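Local coordinates for protein putative isochorismatase (Streptomyces avermitilis, PDB 3KL2) that is a putative isochorismatase of the cysteine hydrolase family, probably a hydrolase, though its own substrate and reaction remain unknown, at residues 114-117 with 118-121; 144-148 with 149-153. One frame throughout, in Å; residues are numbered along the deposited sequence.

Interaction 1: residues 114-117 with 118-121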
ATOM      1  N   ALA A 114       9.565  19.449  17.312  1.00 15.84           N
ATOM      2  CA  ALA A 114       8.907  18.909  18.494  1.00 15.14           C
ATOM      3  C   ALA A 114       7.423  19.139  18.510  1.00 15.88           C
ATOM      4  O   ALA A 114       6.905  20.188  18.060  1.00 13.76           O
ATOM      5  CB  ALA A 114       9.479  19.514  19.766  1.00 13.92           C
ATOM      6  N   ILE A 115       6.736  18.163  19.105  1.00 16.38           N
ATOM      7  CA  ILE A 115       5.330  18.279  19.339  1.00 16.80           C
ATOM      8  C   ILE A 115       5.123  19.402  20.316  1.00 17.50           C
ATOM      9  O   ILE A 115       5.965  19.651  21.176  1.00 18.82           O
ATOM     10  CB  ILE A 115       4.722  16.997  19.870  1.00 16.39           C
ATOM     11  CG1 ILE A 115       4.762  15.932  18.765  1.00 17.54           C
ATOM     12  CG2 ILE A 115       3.287  17.266  20.298  1.00 16.88           C
ATOM     13  CD1 ILE A 115       4.423  14.525  19.224  1.00 16.08           C
ATOM     14  N   VAL A 116       4.008  20.106  20.171  1.00 18.46           N
ATOM     15  CA  VAL A 116       3.723  21.277  20.983  1.00 18.92           C
ATOM     16  C   VAL A 116       3.474  20.871  22.460  1.00 20.16           C
ATOM     17  O   VAL A 116       2.839  19.846  22.731  1.00 19.23           O
ATOM     18  CB  VAL A 116       2.548  22.081  20.357  1.00 18.52           C
ATOM     19  CG1 VAL A 116       1.259  21.269  20.381  1.00 18.43           C
ATOM     20  CG2 VAL A 116       2.363  23.462  21.039  1.00 17.24           C
ATOM     21  N   ASP A 117       3.972  21.678  23.406  1.00 21.86           N
ATOM     22  CA  ASP A 117       3.952  21.298  24.821  1.00 23.67           C
ATOM     23  C   ASP A 117       2.542  20.963  25.307  1.00 24.41           C
ATOM     24  O   ASP A 117       2.324  19.988  26.023  1.00 24.26           O
ATOM     25  CB  ASP A 117       4.558  22.399  25.694  1.00 24.24           C
ATOM     26  CG  ASP A 117       6.021  22.646  25.391  1.00 26.88           C
ATOM     27  OD1 ASP A 117       6.734  21.682  24.997  1.00 27.63           O
ATOM     28  OD2 ASP A 117       6.456  23.820  25.533  1.00 29.86           O
ATOM     29  N   GLU A 118       1.591  21.771  24.871  1.00 25.80           N
ATOM     30  CA  GLU A 118       0.180  21.621  25.223  1.00 26.97           C
ATOM     31  C   GLU A 118      -0.353  20.212  24.873  1.00 26.69           C
ATOM     32  O   GLU A 118      -1.330  19.749  25.444  1.00 26.20           O
ATOM     33  CB  GLU A 118      -0.625  22.683  24.453  1.00 27.86           C
ATOM     34  CG  GLU A 118      -0.518  24.141  24.990  1.00 32.33           C
ATOM     35  CD  GLU A 118       0.939  24.702  25.091  1.00 37.63           C
ATOM     36  OE1 GLU A 118       1.815  24.371  24.235  1.00 38.47           O
ATOM     37  OE2 GLU A 118       1.199  25.490  26.046  1.00 41.41           O
ATOM     38  N   LEU A 119       0.282  19.553  23.906  1.00 26.51           N
ATOM     39  CA  LEU A 119      -0.127  18.237  23.459  1.00 26.56           C
ATOM     40  C   LEU A 119       1.042  17.258  23.527  1.00 26.21           C
ATOM     41  O   LEU A 119       1.123  16.343  22.738  1.00 26.07           O
ATOM     42  CB  LEU A 119      -0.681  18.342  22.016  1.00 26.84           C
ATOM     43  CG  LEU A 119      -2.070  18.996  21.982  1.00 26.28           C
ATOM     44  CD1 LEU A 119      -2.429  19.633  20.618  1.00 26.88           C
ATOM     45  CD2 LEU A 119      -3.105  17.959  22.397  1.00 25.90           C
ATOM     46  N   ALA A 120       1.959  17.457  24.465  1.00 26.38           N
ATOM     47  CA  ALA A 120       3.087  16.551  24.592  1.00 26.34           C
ATOM     48  C   ALA A 120       2.550  15.138  24.868  1.00 26.46           C
ATOM     49  O   ALA A 120       1.648  14.963  25.711  1.00 26.22           O
ATOM     50  CB  ALA A 120       4.037  16.993  25.688  1.00 26.02           C
ATOM     51  N   PRO A 121       3.093  14.134  24.160  1.00 26.46           N
ATOM     52  CA  PRO A 121       2.721  12.729  24.379  1.00 27.30           C
ATOM     53  C   PRO A 121       2.945  12.303  25.828  1.00 27.70           C
ATOM     54  O   PRO A 121       4.030  12.524  26.365  1.00 27.77           O
ATOM     55  CB  PRO A 121       3.665  11.957  23.455  1.00 26.96           C
ATOM     56  CG  PRO A 121       4.172  12.955  22.503  1.00 26.97           C
ATOM     57  CD  PRO A 121       4.188  14.262  23.189  1.00 26.31           C
TER

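Interaction 2: residues 144-148 with 149-153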
ATOM      1  N   PHE A 144      -0.451  -0.252   9.901  1.00 15.36           N
ATOM      2  CA  PHE A 144      -0.081  -1.427  10.690  1.00 15.83           C
ATOM      3  C   PHE A 144      -0.591  -1.402  12.155  1.00 15.70           C
ATOM      4  O   PHE A 144      -1.111  -2.377  12.658  1.00 15.35           O
ATOM      5  CB  PHE A 144       1.416  -1.577  10.717  1.00 16.20           C
ATOM      6  CG  PHE A 144       1.870  -2.828  11.338  1.00 16.96           C
ATOM      7  CD1 PHE A 144       2.276  -3.900  10.552  1.00 17.16           C
ATOM      8  CD2 PHE A 144       1.896  -2.954  12.716  1.00 15.25           C
ATOM      9  CE1 PHE A 144       2.712  -5.074  11.154  1.00 17.47           C
ATOM     10  CE2 PHE A 144       2.310  -4.127  13.302  1.00 14.46           C
ATOM     11  CZ  PHE A 144       2.712  -5.168  12.552  1.00 16.63           C
ATOM     12  N   ILE A 145      -0.431  -0.275  12.818  1.00 15.42           N
ATOM     13  CA  ILE A 145      -0.741  -0.180  14.228  1.00 15.65           C
ATOM     14  C   ILE A 145      -2.252  -0.167  14.429  1.00 16.80           C
ATOM     15  O   ILE A 145      -2.751  -0.843  15.323  1.00 17.27           O
ATOM     16  CB  ILE A 145      -0.045   1.060  14.865  1.00 15.22           C
ATOM     17  CG1 ILE A 145       1.460   0.815  14.894  1.00 14.66           C
ATOM     18  CG2 ILE A 145      -0.631   1.393  16.276  1.00 16.11           C
ATOM     19  CD1 ILE A 145       2.337   1.996  15.251  1.00 14.04           C
ATOM     20  N   LEU A 146      -2.982   0.586  13.607  1.00 17.37           N
ATOM     21  CA  LEU A 146      -4.425   0.618  13.725  1.00 17.81           C
ATOM     22  C   LEU A 146      -4.996  -0.766  13.491  1.00 18.82           C
ATOM     23  O   LEU A 146      -5.870  -1.236  14.235  1.00 18.80           O
ATOM     24  CB  LEU A 146      -5.060   1.549  12.697  1.00 17.34           C
ATOM     25  CG  LEU A 146      -4.832   3.064  12.820  1.00 16.81           C
ATOM     26  CD1 LEU A 146      -5.341   3.685  11.557  1.00 11.92           C
ATOM     27  CD2 LEU A 146      -5.484   3.695  14.049  1.00 16.23           C
ATOM     28  N   ARG A 147      -4.584  -1.402  12.410  1.00 18.95           N
ATOM     29  CA  ARG A 147      -5.150  -2.705  12.127  1.00 20.15           C
ATOM     30  C   ARG A 147      -4.737  -3.702  13.200  1.00 20.47           C
ATOM     31  O   ARG A 147      -5.577  -4.486  13.650  1.00 19.77           O
ATOM     32  CB  ARG A 147      -4.729  -3.233  10.762  1.00 20.90           C
ATOM     33  CG  ARG A 147      -5.240  -2.402   9.598  1.00 23.52           C
ATOM     34  CD  ARG A 147      -6.708  -2.111   9.681  1.00 27.26           C
ATOM     35  NE  ARG A 147      -7.245  -1.712   8.371  1.00 32.20           N
ATOM     36  CZ  ARG A 147      -8.536  -1.487   8.121  1.00 32.90           C
ATOM     37  NH1 ARG A 147      -9.458  -1.629   9.059  1.00 32.18           N
ATOM     38  NH2 ARG A 147      -8.903  -1.140   6.911  1.00 35.28           N
ATOM     39  N   SER A 148      -3.472  -3.658  13.643  1.00 19.84           N
ATOM     40  CA  SER A 148      -3.050  -4.596  14.696  1.00 20.13           C
ATOM     41  C   SER A 148      -3.879  -4.418  15.966  1.00 19.94           C
ATOM     42  O   SER A 148      -4.220  -5.400  16.603  1.00 20.42           O
ATOM     43  CB  SER A 148      -1.558  -4.439  15.013  1.00 20.68           C
ATOM     44  OG  SER A 148      -1.063  -5.517  15.790  1.00 20.06           O
ATOM     45  N   LYS A 149      -4.242  -3.173  16.297  1.00 19.26           N
ATOM     46  CA  LYS A 149      -4.968  -2.865  17.524  1.00 19.40           C
ATOM     47  C   LYS A 149      -6.482  -3.060  17.377  1.00 20.32           C
ATOM     48  O   LYS A 149      -7.198  -2.964  18.350  1.00 20.95           O
ATOM     49  CB  LYS A 149      -4.649  -1.439  17.997  1.00 18.40           C
ATOM     50  CG  LYS A 149      -3.232  -1.278  18.497  1.00 18.36           C
ATOM     51  CD  LYS A 149      -2.891   0.112  19.058  1.00 18.03           C
ATOM     52  CE  LYS A 149      -3.655   0.483  20.324  1.00 18.03           C
ATOM     53  NZ  LYS A 149      -3.633  -0.564  21.428  1.00 16.05           N
ATOM     54  N   GLY A 150      -6.958  -3.365  16.169  1.00 21.23           N
ATOM     55  CA  GLY A 150      -8.392  -3.486  15.891  1.00 21.27           C
ATOM     56  C   GLY A 150      -9.182  -2.173  15.812  1.00 21.20           C
ATOM     57  O   GLY A 150     -10.404  -2.147  16.086  1.00 19.55           O
ATOM     58  N   VAL A 151      -8.501  -1.085  15.457  1.00 20.60           N
ATOM     59  CA  VAL A 151      -9.187   0.184  15.281  1.00 21.13           C
ATOM     60  C   VAL A 151      -9.857   0.263  13.912  1.00 21.25           C
ATOM     61  O   VAL A 151      -9.244   0.050  12.900  1.00 22.61           O
ATOM     62  CB  VAL A 151      -8.264   1.385  15.464  1.00 21.23           C
ATOM     63  CG1 VAL A 151      -9.035   2.676  15.159  1.00 21.08           C
ATOM     64  CG2 VAL A 151      -7.688   1.409  16.915  1.00 19.39           C
ATOM     65  N   ASP A 152     -11.138   0.553  13.881  1.00 22.48           N
ATOM     66  CA  ASP A 152     -11.793   0.793  12.614  1.00 23.11           C
ATOM     67  C   ASP A 152     -12.492   2.170  12.583  1.00 22.76           C
ATOM     68  O   ASP A 152     -13.353   2.397  11.748  1.00 23.30           O
ATOM     69  CB  ASP A 152     -12.789  -0.323  12.344  1.00 23.52           C
ATOM     70  CG  ASP A 152     -13.921  -0.318  13.331  1.00 24.58           C
ATOM     71  OD1 ASP A 152     -14.276   0.767  13.810  1.00 29.51           O
ATOM     72  OD2 ASP A 152     -14.456  -1.388  13.636  1.00 29.40           O
ATOM     73  N   THR A 153     -12.141   3.065  13.497  1.00 22.27           N
ATOM     74  CA  THR A 153     -12.635   4.432  13.452  1.00 22.08           C
ATOM     75  C   THR A 153     -11.535   5.387  13.865  1.00 21.72           C
ATOM     76  O   THR A 153     -11.121   5.360  15.012  1.00 22.43           O
ATOM     77  CB  THR A 153     -13.820   4.654  14.442  1.00 22.25           C
ATOM     78  OG1 THR A 153     -14.913   3.818  14.078  1.00 22.87           O
ATOM     79  CG2 THR A 153     -14.289   6.099  14.415  1.00 21.08           C
TER

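Interaction 1: residues 114-117 with 118-121
The CD1 methyl of Ile-115 points at the proline ring of Pro-121, 3.6 Å from its CG, and His-77 of strand 75-78 touches both residues. With CG1 of Ile-115 beside the backbone N (chi1 -68°), CG2 falls anti to that N and rests 3.4 Å from the carbonyl O of Leu-119. Val-116 divides its two methyls between two partners. CG1, placed between the backbone N and the carbonyl carbon (chi1 65°), meets Leu-119 CB at 3.9 Å, the two side chains crossing obliquely, while CG2 lies 3.4 Å from OE1 of Glu-118, whose bent chain runs at about a right angle to the valine. Leu-119 continues inward against Leu-58, Thr-61, Val-62 and Val-65 of helix 57-71. Two backbone bonds close the bend: Leu-119 N to Val-116 O at 2.8 Å and Ala-120 N to Asp-117 O at 3.0 Å. Asp-117 and Glu-118 are exposed, and their carboxylates, probably both charged, stay apart, OD2 of Asp-117 4.9 Å from OE1 of Glu-118. Successive i to i+3 bonds of this kind characterise a short 3-10 turn, here in the loop between helix 96-103 and strand 126-127 of the isochorismatase fold.

Interaction 2: residues 144-148 with 149-153
Leu-146 and Val-151 cross at a slant where helix 142-149 ends, CD2 of the leucine 3.9 Å from both CB and CG1 of the valine. The valine sets CG1 anti to its own N (chi1 176°), which brings that methyl up to the leucine branch. Both side chains also rest on Ala-27 of strand 26-31, and Leu-146 packs on Met-76 of strand 75-78 as well. Just before them in the chain, Ile-145 and Lys-149 lie side by side and point the same way, with Ile-145 CG2 3.8 Å from Lys-149 CD. Lys-149 CG, beside its own backbone N (chi1 -69°), passes 3.2 Å from the carbonyl O of Ile-145; the chain then bends at chi3 and chi4, and its NZ donates to the carbonyl O of Gly-87 of the second subunit. Lys-149 N bonds to Ile-145 O at 2.9 Å, a regular i to i-4 helical bond. Beyond it the chain turns through a Schellman motif: Gly-150 takes a positive phi of 74°, Val-151 N reaches back to Leu-146 O at 2.9 Å, and Gly-150 N bonds to Arg-147 O at 3.1 Å. Leu-146 O receives a second, weak bond from Lys-149 N. This helix end leads into strand 153-159, an alpha-to-beta connection of the parallel sheet. Ser-148 OG is hydrogen-bonded to the backbone N of Thr-90 of the second subunit. Arg-147 makes a cation-pi contact with Phe-177. At the strand entrance the hydroxyl of Thr-153 donates to Asp-152 OD1 at 3.1 Å, nearly along the carboxylate C-O axis, and OG1 is also hydrogen-bonded to Arg-178 NE.

How the interactions relate
Interaction 1 precedes interaction 2 along the chain, and their centres lie 23 Å apart, with nearest atoms about 13 Å away and no touch. Both belong to the isochorismatase domain and to connections of one six-stranded parallel sheet: 114-121 lies in the loop before strand 126-127, outermost in the sheet of this chain, whereas 144-153 finishes helix 142-149 and leads into strand 153-159, beside strand 26-31. Strand 75-78 is common ground, since His-77 touches the first contact and Met-76 the second. They differ in the assembly of four chains: no other chain touches interaction 1, whereas interaction 2 meets two other subunits, so that the end of this helix takes part in subunit association.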